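Local coordinates for protein colicin-D (PDB 5ZNM) that kills Escherichia coli and closely related bacteria as a plasmid-encoded toxin that inhibits protein synthesis, the piece here comprising its central domain and C-terminal tRNase domain, at residues 41-46 and 231-236; 58-63 and 125-130; 96-101 and 242-247; 152-157 and 276-281. All blocks are in the same frame, centred on the assembly; numbering follows the deposited sequence.

Contact 1 (41-46 and 231-236)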
loop_
_atom_site.group_PDB
_atom_site.type_symbol
_atom_site.label_atom_id
_atom_site.label_comp_id
_atom_site.label_asym_id
_atom_site.label_seq_id
_atom_site.Cartn_x
_atom_site.Cartn_y
_atom_site.Cartn_z
ATOM N N VAL A 41 -2.805 -25.537 -5.668
ATOM C CA VAL A 41 -3.141 -25.657 -4.255
ATOM C C VAL A 41 -3.726 -24.352 -3.716
ATOM O O VAL A 41 -4.641 -24.368 -2.884
ATOM C CB VAL A 41 -1.894 -26.114 -3.476
ATOM C CG1 VAL A 41 -2.012 -25.798 -2.022
ATOM C CG2 VAL A 41 -1.689 -27.609 -3.669
ATOM N N MET A 42 -3.232 -23.204 -4.185
ATOM C CA MET A 42 -3.766 -21.934 -3.691
ATOM C C MET A 42 -5.114 -21.582 -4.304
ATOM O O MET A 42 -5.815 -20.712 -3.774
ATOM C CB MET A 42 -2.792 -20.790 -3.955
ATOM C CG MET A 42 -1.598 -20.780 -3.026
ATOM S SD MET A 42 -0.637 -19.281 -3.221
ATOM C CE MET A 42 -0.131 -19.441 -4.933
ATOM N N ASN A 43 -5.490 -22.229 -5.400
ATOM C CA ASN A 43 -6.763 -21.964 -6.052
ATOM C C ASN A 43 -7.859 -22.943 -5.644
ATOM O O ASN A 43 -8.949 -22.905 -6.223
ATOM C CB ASN A 43 -6.581 -21.961 -7.567
ATOM C CG ASN A 43 -6.065 -20.637 -8.074
ATOM O OD1 ASN A 43 -6.845 -19.723 -8.346
ATOM N ND2 ASN A 43 -4.743 -20.513 -8.191
ATOM N N GLU A 44 -7.610 -23.805 -4.660
ATOM C CA GLU A 44 -8.705 -24.574 -4.079
ATOM C C GLU A 44 -9.718 -23.624 -3.441
ATOM O O GLU A 44 -9.379 -22.519 -3.008
ATOM C CB GLU A 44 -8.177 -25.574 -3.046
ATOM C CG GLU A 44 -7.360 -26.729 -3.627
ATOM C CD GLU A 44 -8.178 -27.997 -3.836
ATOM O OE1 GLU A 44 -9.040 -28.306 -2.985
ATOM O OE2 GLU A 44 -7.955 -28.688 -4.852
ATOM N N GLN A 45 -10.979 -24.066 -3.382
ATOM C CA GLN A 45 -12.066 -23.157 -3.020
ATOM C C GLN A 45 -11.935 -22.649 -1.585
ATOM O O GLN A 45 -12.263 -21.490 -1.302
ATOM C CB GLN A 45 -13.419 -23.845 -3.227
ATOM C CG GLN A 45 -13.866 -24.789 -2.103
ATOM C CD GLN A 45 -13.175 -26.146 -2.128
ATOM O OE1 GLN A 45 -12.123 -26.320 -2.754
ATOM N NE2 GLN A 45 -13.773 -27.123 -1.443
ATOM N N GLY A 46 -11.450 -23.484 -0.669
ATOM C CA GLY A 46 -11.378 -23.093 0.728
ATOM C C GLY A 46 -9.990 -22.701 1.205
ATOM O O GLY A 46 -9.715 -22.720 2.410
ATOM N N VAL A 231 1.419 -17.477 -7.755
ATOM C CA VAL A 231 0.662 -16.231 -7.794
ATOM C C VAL A 231 -0.540 -16.406 -6.876
ATOM O O VAL A 231 -1.407 -17.255 -7.120
ATOM C CB VAL A 231 0.256 -15.852 -9.221
ATOM C CG1 VAL A 231 -0.707 -14.669 -9.208
ATOM C CG2 VAL A 231 1.519 -15.456 -10.010
ATOM N N THR A 232 -0.560 -15.652 -5.791
ATOM C CA THR A 232 -1.697 -15.697 -4.876
ATOM C C THR A 232 -2.909 -15.034 -5.523
ATOM O O THR A 232 -2.773 -13.944 -6.104
ATOM C CB THR A 232 -1.339 -14.988 -3.573
ATOM O OG1 THR A 232 -0.156 -15.576 -3.025
ATOM C CG2 THR A 232 -2.483 -15.102 -2.562
ATOM N N PRO A 233 -4.090 -15.659 -5.488
ATOM C CA PRO A 233 -5.278 -15.005 -6.056
ATOM C C PRO A 233 -5.534 -13.687 -5.348
ATOM O O PRO A 233 -5.456 -13.601 -4.124
ATOM C CB PRO A 233 -6.401 -16.020 -5.802
ATOM C CG PRO A 233 -5.677 -17.341 -5.763
ATOM C CD PRO A 233 -4.367 -17.050 -5.091
ATOM N N VAL A 234 -5.817 -12.658 -6.125
ATOM C CA VAL A 234 -5.939 -11.306 -5.607
ATOM C C VAL A 234 -7.410 -11.002 -5.383
ATOM O O VAL A 234 -8.275 -11.461 -6.138
ATOM C CB VAL A 234 -5.281 -10.295 -6.563
ATOM C CG1 VAL A 234 -5.538 -8.864 -6.117
ATOM C CG2 VAL A 234 -3.785 -10.568 -6.613
ATOM N N HIS A 235 -7.696 -10.265 -4.316
ATOM C CA HIS A 235 -9.069 -9.925 -4.003
ATOM C C HIS A 235 -9.695 -9.120 -5.129
ATOM O O HIS A 235 -9.141 -8.115 -5.583
ATOM C CB HIS A 235 -9.165 -9.145 -2.697
ATOM C CG HIS A 235 -10.563 -8.718 -2.373
ATOM N ND1 HIS A 235 -11.579 -9.620 -2.141
ATOM C CD2 HIS A 235 -11.126 -7.489 -2.295
ATOM C CE1 HIS A 235 -12.702 -8.966 -1.910
ATOM N NE2 HIS A 235 -12.455 -7.671 -1.995
ATOM N N THR A 236 -10.850 -9.589 -5.582
ATOM C CA THR A 236 -11.722 -8.862 -6.483
ATOM C C THR A 236 -13.094 -8.741 -5.834
ATOM O O THR A 236 -13.411 -9.443 -4.870
ATOM C CB THR A 236 -11.826 -9.562 -7.844
ATOM O OG1 THR A 236 -11.932 -10.980 -7.643
ATOM C CG2 THR A 236 -10.596 -9.249 -8.706
#

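Contact 2 (58-63 and 125-130)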
loop_
_atom_site.group_PDB
_atom_site.type_symbol
_atom_site.label_atom_id
_atom_site.label_comp_id
_atom_site.label_asym_id
_atom_site.label_seq_id
_atom_site.Cartn_x
_atom_site.Cartn_y
_atom_site.Cartn_z
ATOM N N GLN A 58 -2.996 -7.462 5.361
ATOM C CA GLN A 58 -3.659 -8.321 4.397
ATOM C C GLN A 58 -5.009 -8.765 4.932
ATOM O O GLN A 58 -5.190 -8.971 6.138
ATOM C CB GLN A 58 -2.825 -9.563 4.062
ATOM C CG GLN A 58 -1.549 -9.236 3.272
ATOM C CD GLN A 58 -0.631 -10.450 3.137
ATOM O OE1 GLN A 58 -1.098 -11.574 2.973
ATOM N NE2 GLN A 58 0.695 -10.220 3.219
ATOM N N LEU A 59 -5.947 -8.939 4.008
ATOM C CA LEU A 59 -7.256 -9.502 4.316
ATOM C C LEU A 59 -7.539 -10.558 3.270
ATOM O O LEU A 59 -7.602 -10.247 2.078
ATOM C CB LEU A 59 -8.343 -8.426 4.317
ATOM C CG LEU A 59 -9.776 -8.917 4.491
ATOM C CD1 LEU A 59 -9.944 -9.630 5.816
ATOM C CD2 LEU A 59 -10.757 -7.749 4.395
ATOM N N ALA A 60 -7.670 -11.806 3.701
ATOM C CA ALA A 60 -7.945 -12.901 2.789
ATOM C C ALA A 60 -9.318 -13.467 3.101
ATOM O O ALA A 60 -9.718 -13.547 4.267
ATOM C CB ALA A 60 -6.871 -14.000 2.884
ATOM N N MET A 61 -10.041 -13.833 2.053
ATOM C CA MET A 61 -11.358 -14.440 2.183
ATOM C C MET A 61 -11.426 -15.623 1.227
ATOM O O MET A 61 -11.043 -15.493 0.060
ATOM C CB MET A 61 -12.456 -13.417 1.879
ATOM C CG MET A 61 -12.411 -12.169 2.769
ATOM S SD MET A 61 -12.734 -10.603 1.894
ATOM C CE MET A 61 -11.190 -10.388 0.995
ATOM N N THR A 62 -11.875 -16.779 1.722
ATOM C CA THR A 62 -12.007 -17.945 0.853
ATOM C C THR A 62 -12.841 -17.598 -0.376
ATOM O O THR A 62 -13.862 -16.907 -0.285
ATOM C CB THR A 62 -12.642 -19.118 1.606
ATOM O OG1 THR A 62 -13.881 -18.699 2.180
ATOM C CG2 THR A 62 -11.717 -19.615 2.717
ATOM N N GLY A 63 -12.364 -18.036 -1.540
ATOM C CA GLY A 63 -13.067 -17.835 -2.787
ATOM C C GLY A 63 -12.914 -16.476 -3.442
ATOM O O GLY A 63 -13.400 -16.300 -4.567
ATOM N N GLU A 125 -14.617 -18.261 5.006
ATOM C CA GLU A 125 -13.709 -17.960 6.106
ATOM C C GLU A 125 -12.824 -16.773 5.730
ATOM O O GLU A 125 -12.632 -16.468 4.549
ATOM C CB GLU A 125 -12.857 -19.191 6.481
ATOM C CG GLU A 125 -13.705 -20.441 6.864
ATOM C CD GLU A 125 -12.885 -21.538 7.558
ATOM O OE1 GLU A 125 -11.657 -21.394 7.671
ATOM O OE2 GLU A 125 -13.467 -22.541 8.007
ATOM N N ALA A 126 -12.280 -16.101 6.751
ATOM C CA ALA A 126 -11.549 -14.854 6.548
ATOM C C ALA A 126 -10.361 -14.760 7.498
ATOM O O ALA A 126 -10.345 -15.358 8.579
ATOM C CB ALA A 126 -12.453 -13.626 6.734
ATOM N N MET A 127 -9.381 -13.948 7.098
ATOM C CA MET A 127 -8.096 -13.896 7.779
ATOM C C MET A 127 -7.516 -12.504 7.585
ATOM O O MET A 127 -7.411 -12.030 6.452
ATOM C CB MET A 127 -7.144 -14.963 7.225
ATOM C CG MET A 127 -5.767 -14.988 7.871
ATOM S SD MET A 127 -4.790 -16.409 7.296
ATOM C CE MET A 127 -4.712 -16.041 5.549
ATOM N N PHE A 128 -7.173 -11.853 8.688
ATOM C CA PHE A 128 -6.648 -10.493 8.685
ATOM C C PHE A 128 -5.297 -10.496 9.380
ATOM O O PHE A 128 -5.137 -11.133 10.425
ATOM C CB PHE A 128 -7.612 -9.537 9.404
ATOM C CG PHE A 128 -7.201 -8.090 9.334
ATOM C CD1 PHE A 128 -7.369 -7.361 8.166
ATOM C CD2 PHE A 128 -6.644 -7.460 10.433
ATOM C CE1 PHE A 128 -6.985 -6.021 8.099
ATOM C CE2 PHE A 128 -6.261 -6.117 10.369
ATOM C CZ PHE A 128 -6.429 -5.406 9.204
ATOM N N SER A 129 -4.313 -9.806 8.803
ATOM C CA SER A 129 -2.967 -9.901 9.354
ATOM C C SER A 129 -2.233 -8.581 9.186
ATOM O O SER A 129 -2.455 -7.847 8.218
ATOM C CB SER A 129 -2.154 -11.027 8.701
ATOM O OG SER A 129 -2.079 -10.827 7.302
ATOM N N LEU A 130 -1.361 -8.290 10.149
ATOM C CA LEU A 130 -0.562 -7.071 10.138
ATOM C C LEU A 130 0.626 -7.278 11.058
ATOM O O LEU A 130 0.678 -8.242 11.821
ATOM C CB LEU A 130 -1.360 -5.841 10.585
ATOM C CG LEU A 130 -2.367 -5.868 11.746
ATOM C CD1 LEU A 130 -1.960 -6.717 12.906
ATOM C CD2 LEU A 130 -2.620 -4.447 12.233
#

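Contact 3 (96-101 and 242-247)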
loop_
_atom_site.group_PDB
_atom_site.type_symbol
_atom_site.label_atom_id
_atom_site.label_comp_id
_atom_site.label_asym_id
_atom_site.label_seq_id
_atom_site.Cartn_x
_atom_site.Cartn_y
_atom_site.Cartn_z
ATOM N N LEU A 96 -14.793 -5.175 24.749
ATOM C CA LEU A 96 -14.748 -4.788 23.344
ATOM C C LEU A 96 -14.268 -3.346 23.252
ATOM O O LEU A 96 -14.969 -2.420 23.670
ATOM C CB LEU A 96 -16.118 -4.951 22.689
ATOM C CG LEU A 96 -16.194 -4.550 21.211
ATOM C CD1 LEU A 96 -15.155 -5.310 20.387
ATOM C CD2 LEU A 96 -17.598 -4.780 20.657
ATOM N N LEU A 97 -13.065 -3.156 22.715
ATOM C CA LEU A 97 -12.499 -1.820 22.575
ATOM C C LEU A 97 -12.988 -1.117 21.324
ATOM O O LEU A 97 -13.181 0.103 21.340
ATOM C CB LEU A 97 -10.973 -1.893 22.526
ATOM C CG LEU A 97 -10.308 -2.369 23.806
ATOM C CD1 LEU A 97 -8.874 -2.725 23.512
ATOM C CD2 LEU A 97 -10.395 -1.270 24.845
ATOM N N MET A 98 -13.174 -1.856 20.236
ATOM C CA MET A 98 -13.443 -1.234 18.952
ATOM C C MET A 98 -13.921 -2.296 17.981
ATOM O O MET A 98 -13.420 -3.421 17.988
ATOM C CB MET A 98 -12.185 -0.547 18.417
ATOM C CG MET A 98 -12.373 0.199 17.133
ATOM S SD MET A 98 -10.914 1.207 16.852
ATOM C CE MET A 98 -11.152 2.461 18.109
ATOM N N ARG A 99 -14.901 -1.934 17.167
ATOM C CA ARG A 99 -15.360 -2.766 16.068
ATOM C C ARG A 99 -15.151 -1.987 14.785
ATOM O O ARG A 99 -15.574 -0.832 14.681
ATOM C CB ARG A 99 -16.834 -3.150 16.229
ATOM C CG ARG A 99 -17.441 -3.837 15.006
ATOM C CD ARG A 99 -18.705 -4.560 15.385
ATOM N NE ARG A 99 -18.559 -5.317 16.610
ATOM C CZ ARG A 99 -19.465 -6.107 17.136
ATOM N NH1 ARG A 99 -20.624 -6.271 16.545
ATOM N NH2 ARG A 99 -19.219 -6.753 18.277
ATOM N N ILE A 100 -14.510 -2.622 13.812
ATOM C CA ILE A 100 -14.112 -1.979 12.574
ATOM C C ILE A 100 -14.727 -2.772 11.438
ATOM O O ILE A 100 -14.392 -3.946 11.245
ATOM C CB ILE A 100 -12.588 -1.919 12.430
ATOM C CG1 ILE A 100 -11.981 -1.067 13.547
ATOM C CG2 ILE A 100 -12.215 -1.391 11.059
ATOM C CD1 ILE A 100 -10.571 -1.478 13.904
ATOM N N SER A 101 -15.634 -2.148 10.692
ATOM C CA SER A 101 -16.116 -2.769 9.472
ATOM C C SER A 101 -15.009 -2.753 8.436
ATOM O O SER A 101 -14.266 -1.778 8.322
ATOM C CB SER A 101 -17.344 -2.039 8.931
ATOM O OG SER A 101 -17.712 -2.566 7.667
ATOM N N SER A 242 -12.143 0.565 5.942
ATOM C CA SER A 242 -12.270 0.435 7.386
ATOM C C SER A 242 -13.100 1.584 7.947
ATOM O O SER A 242 -12.740 2.754 7.795
ATOM C CB SER A 242 -10.892 0.393 8.038
ATOM O OG SER A 242 -10.235 1.632 7.866
ATOM N N VAL A 243 -14.211 1.242 8.589
ATOM C CA VAL A 243 -15.082 2.201 9.254
ATOM C C VAL A 243 -15.361 1.679 10.654
ATOM O O VAL A 243 -15.760 0.520 10.818
ATOM C CB VAL A 243 -16.406 2.402 8.491
ATOM C CG1 VAL A 243 -17.240 3.486 9.152
ATOM C CG2 VAL A 243 -16.145 2.716 7.028
ATOM N N GLU A 244 -15.159 2.526 11.660
ATOM C CA GLU A 244 -15.551 2.151 13.010
ATOM C C GLU A 244 -17.069 2.062 13.097
ATOM O O GLU A 244 -17.782 2.967 12.652
ATOM C CB GLU A 244 -15.012 3.146 14.032
ATOM C CG GLU A 244 -15.527 2.892 15.437
ATOM C CD GLU A 244 -14.767 3.674 16.491
ATOM O OE1 GLU A 244 -13.867 4.459 16.118
ATOM O OE2 GLU A 244 -15.071 3.500 17.692
ATOM N N MET A 245 -17.561 0.965 13.646
ATOM C CA MET A 245 -18.967 0.621 13.788
ATOM C C MET A 245 -19.456 0.961 15.186
ATOM O O MET A 245 -18.760 0.687 16.175
ATOM C CB MET A 245 -19.200 -0.871 13.530
ATOM C CG MET A 245 -19.140 -1.304 12.063
ATOM S SD MET A 245 -19.417 -3.091 11.847
ATOM C CE MET A 245 -21.212 -3.212 11.841
ATOM N N PRO A 246 -20.650 1.541 15.294
ATOM C CA PRO A 246 -21.219 1.805 16.620
ATOM C C PRO A 246 -21.598 0.507 17.309
ATOM O O PRO A 246 -22.042 -0.451 16.672
ATOM C CB PRO A 246 -22.465 2.658 16.322
ATOM C CG PRO A 246 -22.628 2.667 14.822
ATOM C CD PRO A 246 -21.639 1.716 14.223
ATOM N N VAL A 247 -21.409 0.479 18.625
ATOM C CA VAL A 247 -21.775 -0.690 19.417
ATOM C C VAL A 247 -22.166 -0.271 20.831
ATOM O O VAL A 247 -23.117 -0.804 21.402
ATOM C CB VAL A 247 -20.637 -1.719 19.448
ATOM C CG1 VAL A 247 -19.375 -1.098 20.028
ATOM C CG2 VAL A 247 -21.056 -2.940 20.250
HETATM O O HOH W 1 -16.482 0.470 17.628
#

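Contact 4 (152-157 and 276-281)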
loop_
_atom_site.group_PDB
_atom_site.type_symbol
_atom_site.label_atom_id
_atom_site.label_comp_id
_atom_site.label_asym_id
_atom_site.label_seq_id
_atom_site.Cartn_x
_atom_site.Cartn_y
_atom_site.Cartn_z
ATOM N N PRO A 152 -1.738 -6.752 24.506
ATOM C CA PRO A 152 -2.742 -6.047 25.273
ATOM C C PRO A 152 -4.100 -6.009 24.573
ATOM O O PRO A 152 -5.125 -5.776 25.231
ATOM C CB PRO A 152 -2.102 -4.651 25.425
ATOM C CG PRO A 152 -1.361 -4.438 24.308
ATOM C CD PRO A 152 -0.777 -5.798 23.930
ATOM N N VAL A 153 -4.128 -6.235 23.260
ATOM C CA VAL A 153 -5.345 -6.245 22.456
ATOM C C VAL A 153 -5.274 -7.448 21.543
ATOM O O VAL A 153 -4.256 -7.649 20.876
ATOM C CB VAL A 153 -5.495 -4.976 21.595
ATOM C CG1 VAL A 153 -6.737 -5.083 20.718
ATOM C CG2 VAL A 153 -5.575 -3.773 22.457
ATOM N N ARG A 154 -6.343 -8.240 21.500
ATOM C CA ARG A 154 -6.446 -9.304 20.517
ATOM C C ARG A 154 -7.616 -9.030 19.588
ATOM O O ARG A 154 -8.523 -8.251 19.904
ATOM C CB ARG A 154 -6.589 -10.673 21.187
ATOM C CG ARG A 154 -5.268 -11.156 21.787
ATOM C CD ARG A 154 -5.473 -12.369 22.674
ATOM N NE ARG A 154 -5.768 -13.570 21.907
ATOM C CZ ARG A 154 -6.034 -14.744 22.471
ATOM N NH1 ARG A 154 -6.044 -14.848 23.795
ATOM N NH2 ARG A 154 -6.301 -15.806 21.722
ATOM N N GLY A 155 -7.588 -9.677 18.428
ATOM C CA GLY A 155 -8.548 -9.412 17.378
ATOM C C GLY A 155 -9.330 -10.654 17.003
ATOM O O GLY A 155 -8.859 -11.782 17.165
ATOM N N GLN A 156 -10.536 -10.429 16.488
ATOM C CA GLN A 156 -11.416 -11.490 16.028
ATOM C C GLN A 156 -12.247 -10.969 14.866
ATOM O O GLN A 156 -12.805 -9.868 14.952
ATOM C CB GLN A 156 -12.318 -11.958 17.170
ATOM C CG GLN A 156 -13.623 -12.536 16.723
ATOM C CD GLN A 156 -14.290 -13.321 17.808
ATOM O OE1 GLN A 156 -14.926 -12.762 18.700
ATOM N NE2 GLN A 156 -14.141 -14.636 17.746
ATOM N N LEU A 157 -12.316 -11.740 13.781
ATOM C CA LEU A 157 -13.160 -11.391 12.646
ATOM C C LEU A 157 -14.564 -11.942 12.866
ATOM O O LEU A 157 -14.729 -13.097 13.271
ATOM C CB LEU A 157 -12.585 -11.928 11.340
ATOM C CG LEU A 157 -11.419 -11.140 10.756
ATOM C CD1 LEU A 157 -10.876 -11.860 9.539
ATOM C CD2 LEU A 157 -11.850 -9.731 10.390
ATOM N N ALA A 276 7.630 -10.043 12.818
ATOM C CA ALA A 276 6.516 -10.807 13.364
ATOM C C ALA A 276 5.199 -10.286 12.795
ATOM O O ALA A 276 4.999 -9.074 12.663
ATOM C CB ALA A 276 6.497 -10.716 14.892
ATOM N N VAL A 277 4.310 -11.214 12.455
ATOM C CA VAL A 277 3.011 -10.918 11.863
ATOM C C VAL A 277 1.935 -11.492 12.777
ATOM O O VAL A 277 1.981 -12.676 13.128
ATOM C CB VAL A 277 2.897 -11.527 10.452
ATOM C CG1 VAL A 277 1.590 -11.133 9.776
ATOM C CG2 VAL A 277 4.088 -11.137 9.592
ATOM N N TYR A 278 0.962 -10.664 13.143
ATOM C CA TYR A 278 -0.172 -11.092 13.955
ATOM C C TYR A 278 -1.330 -11.400 13.017
ATOM O O TYR A 278 -1.637 -10.600 12.130
ATOM C CB TYR A 278 -0.539 -10.010 14.975
ATOM C CG TYR A 278 -1.781 -10.302 15.796
ATOM C CD1 TYR A 278 -1.891 -11.464 16.555
ATOM C CD2 TYR A 278 -2.838 -9.398 15.831
ATOM C CE1 TYR A 278 -3.019 -11.722 17.314
ATOM C CE2 TYR A 278 -3.989 -9.655 16.590
ATOM C CZ TYR A 278 -4.065 -10.817 17.324
ATOM O OH TYR A 278 -5.185 -11.071 18.075
ATOM N N VAL A 279 -1.945 -12.569 13.189
ATOM C CA VAL A 279 -2.936 -13.078 12.254
ATOM C C VAL A 279 -4.209 -13.417 13.028
ATOM O O VAL A 279 -4.146 -14.020 14.107
ATOM C CB VAL A 279 -2.396 -14.307 11.497
ATOM C CG1 VAL A 279 -3.423 -14.804 10.494
ATOM C CG2 VAL A 279 -1.070 -13.957 10.791
ATOM N N MET A 280 -5.356 -13.005 12.493
ATOM C CA MET A 280 -6.647 -13.180 13.160
ATOM C C MET A 280 -7.607 -13.850 12.195
ATOM O O MET A 280 -7.659 -13.490 11.016
ATOM C CB MET A 280 -7.251 -11.829 13.611
ATOM C CG MET A 280 -6.433 -11.059 14.624
ATOM S SD MET A 280 -6.632 -9.270 14.485
ATOM C CE MET A 280 -5.268 -8.793 13.426
ATOM N N LEU A 281 -8.374 -14.814 12.695
ATOM C CA LEU A 281 -9.303 -15.554 11.864
ATOM C C LEU A 281 -10.732 -15.294 12.326
ATOM O O LEU A 281 -10.973 -14.751 13.407
ATOM C CB LEU A 281 -9.002 -17.060 11.878
ATOM C CG LEU A 281 -8.091 -17.567 10.752
ATOM C CD1 LEU A 281 -6.659 -17.243 11.055
ATOM C CD2 LEU A 281 -8.260 -19.063 10.518
HETATM O O HOH W 2 -8.893 -14.462 15.839
#

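Contact 1 (41-46 and 231-236)
Met42, on the last turn of helix 32-42, reaches across to the extended run 231-236, in the loop between strands 207-212 and 243-244, and makes the largest single contribution to the contact. Its CE lies 3.3 Å from Val231 O, and its SD sits 3.7 Å from Thr232 OG1, the two side chains crossing at about a right angle. The bend at the end of the methionine chain (chi3 -62°) turns the methyl group onto the Val231 carbonyl. Nearer the backbone, Met42 CB is 4.2 Å from Pro233 CD. The proline ring also receives Asn43, the first residue to leave helical geometry, whose OD1 comes within 3.7 Å of Pro233 CG.

Outside this first shell, polar bonds fix both sides. Thr232 OG1 is hydrogen-bonded to Asn51 and Asn212, and Asn43 ND2 to Asn39 O of the helix it follows. Asn39 OD1 in turn takes the Val231 backbone N-H, while Val49 of strand 49-51 and Leu210 of strand 207-212 pack on Met42.

Across these two segments the contact is one of van der Waals touch: a thioether fits against backbone and proline, while the polar groups beside it draw their bonds from neighbouring strands and from the helix itself.

Contact 2 (58-63 and 125-130)
Gln58 and Ser129 form the first of four antiparallel pairs that join strands 56-61 and 126-131, whose short segments run 172° apart. Backbone hydrogen bonds carry the pairing. Gln58 and Ser129 exchange N-H and carbonyl in both directions, as do Ala60 and Met127, where Ala60 N to Met127 O is 2.8 Å. Beyond the last pair, Thr62 N reaches Glu125 O at 2.9 Å, and Glu125 N returns a bond of 3.0 Å to Thr62 OG1. The threonine hydroxyl, rotated to lie between its own backbone N and carbonyl carbon (chi1 54°), thus takes the place a backbone carbonyl would fill and prolongs the pairing past the strand end.

CA-H...O contacts fill the intervals between these bonds; Ala126 CA, for example, is 3.2 Å from Ala60 O.

Side-chain contacts divide between the two faces. Leu59 CB meets the edge of the Phe128 ring at CD1, 4.1 Å away, and Met61 CG touches Ala126 CB on that same face, where Leu164 and Leu166 of strand 163-170 pack. On the other face Ala60 CB lies 4.0 Å from Met127 CE, and Gln58 CB is 3.6 Å from the hydroxyl oxygen Ser129 OG.

Among charged groups, Glu125 forms a salt bridge with Arg207. The whole is a regular antiparallel pairing inside a five-stranded antiparallel sheet, with 126-131 as its middle strand and 65-71 and 274-281 flanking the pair.

Contact 3 (96-101 and 242-247)
Arg99 and Met245 make the close-packed part of this contact. The aliphatic stem of the arginine crosses the methionine obliquely, with Arg99 CG 3.8 Å from Met245 CB, while Met245 CG is 3.7 Å from Ser101 CB. Extended through its first two torsions (chi1 171°), the arginine brings CG and CD against the methionine's CB and SD; its NE forms a salt bridge with Asp167 of the adjoining strand. Beneath these side chains the backbones are joined by three hydrogen bonds. Met245 N to Arg99 O is nearly straight at 176°, although the donor stands 31° from the carbonyl plane. Ser101 N gives a short bond of 2.7 Å to Val243 O, and Val243 N answers to Ser101 O. Ile100 CG2 meets Ser242 CB at 3.7 Å on the other side of the pairing, where Lys79 also packs.

Toward Leu96 the chains separate, and the contact becomes sparse. A water accepts from Arg99 N at 2.9 Å and lies 2.7 Å from Met245 O, bridging backbones that have parted. Glu244, exposed, sends its carboxylate past Met98 CE, and exposed Val247 touches Leu96 through CG2 and CD2, 3.9 Å apart.

The arrangement is a short antiparallel edge pairing: strand 243-244 borders a four-stranded sheet alongside 96-103. On its other side, 96-103 pairs with 163-170 through a classic beta bulge, Leu97 and Met98 both facing Leu168.

Contact 4 (152-157 and 276-281)
Met280, Tyr278 and Leu157 bury the largest areas where two sheets meet: strand 153-160, an edge strand within this chain of a four-stranded sheet, packs on strand 274-281 of the five-stranded sheet. The two segments are inclined at 37° and 5.5 Å apart at closest approach. Met280 packs against the bare backbone of Gly155: its SD lies 3.5 Å from Gly155 CA, and its CG is 3.6 Å from Gly155 O. With no side chain on Gly155, the sulfur can settle directly on the main chain.

Tyr278 stretches to the same glycine from further back along its strand. Its side chain leaves the backbone with CG anti to N (chi1 175°), which carries the hydroxyl across to strand 153-160. There Gly155 N, in the plane of the ring at its edge, donates to Tyr278 OH over 2.8 Å with an angle of 158°. The hydroxyl also lies 3.4 Å from Arg154 CB, and it is hydrogen-bonded to Asp261, outside both segments. Asp261 also forms a salt bridge with Arg154, one carboxylate serving both residues.

Leu157 brings CD1 to 3.9 Å from Met280 O, and a water adds a further bridge, donating to Gly155 O and accepting from Leu281 N.

In this buried setting, Gly155 N and Gly155 O find partners in a phenol and a water, and Leu157 N has a weak bond to Leu281 O. Tyr278 OH, gripped by Gly155 and Asp261, is probably fixed in rotation, and Asp261 probably offsets the positive charge of Arg154.

Contacts 2 and 4 share a sheet: Leu130 O and Phe128 O probably accept hydrogen bonds from Tyr278 N and Met280 N, each over 2.8 Å, and the two centres lie 12 Å apart. Contact 4 also reaches the four-stranded sheet of strands 153-160, 163-170, 96-103 and 243-244, which holds contact 3; there Leu97 CD1 meets Val153 CG2 at 3.6 Å. Contact 1 also touches contact 2, with His235 ND1 3.3 Å from Met61 CE. The result is a chain of neighbours, 1 to 2 to 4 to 3, whose ends stand about 28 Å apart between centres, on opposite sides of the chain's centre. Along the sequence, contact 2 nests inside contact 1, and contact 3 crosses the others.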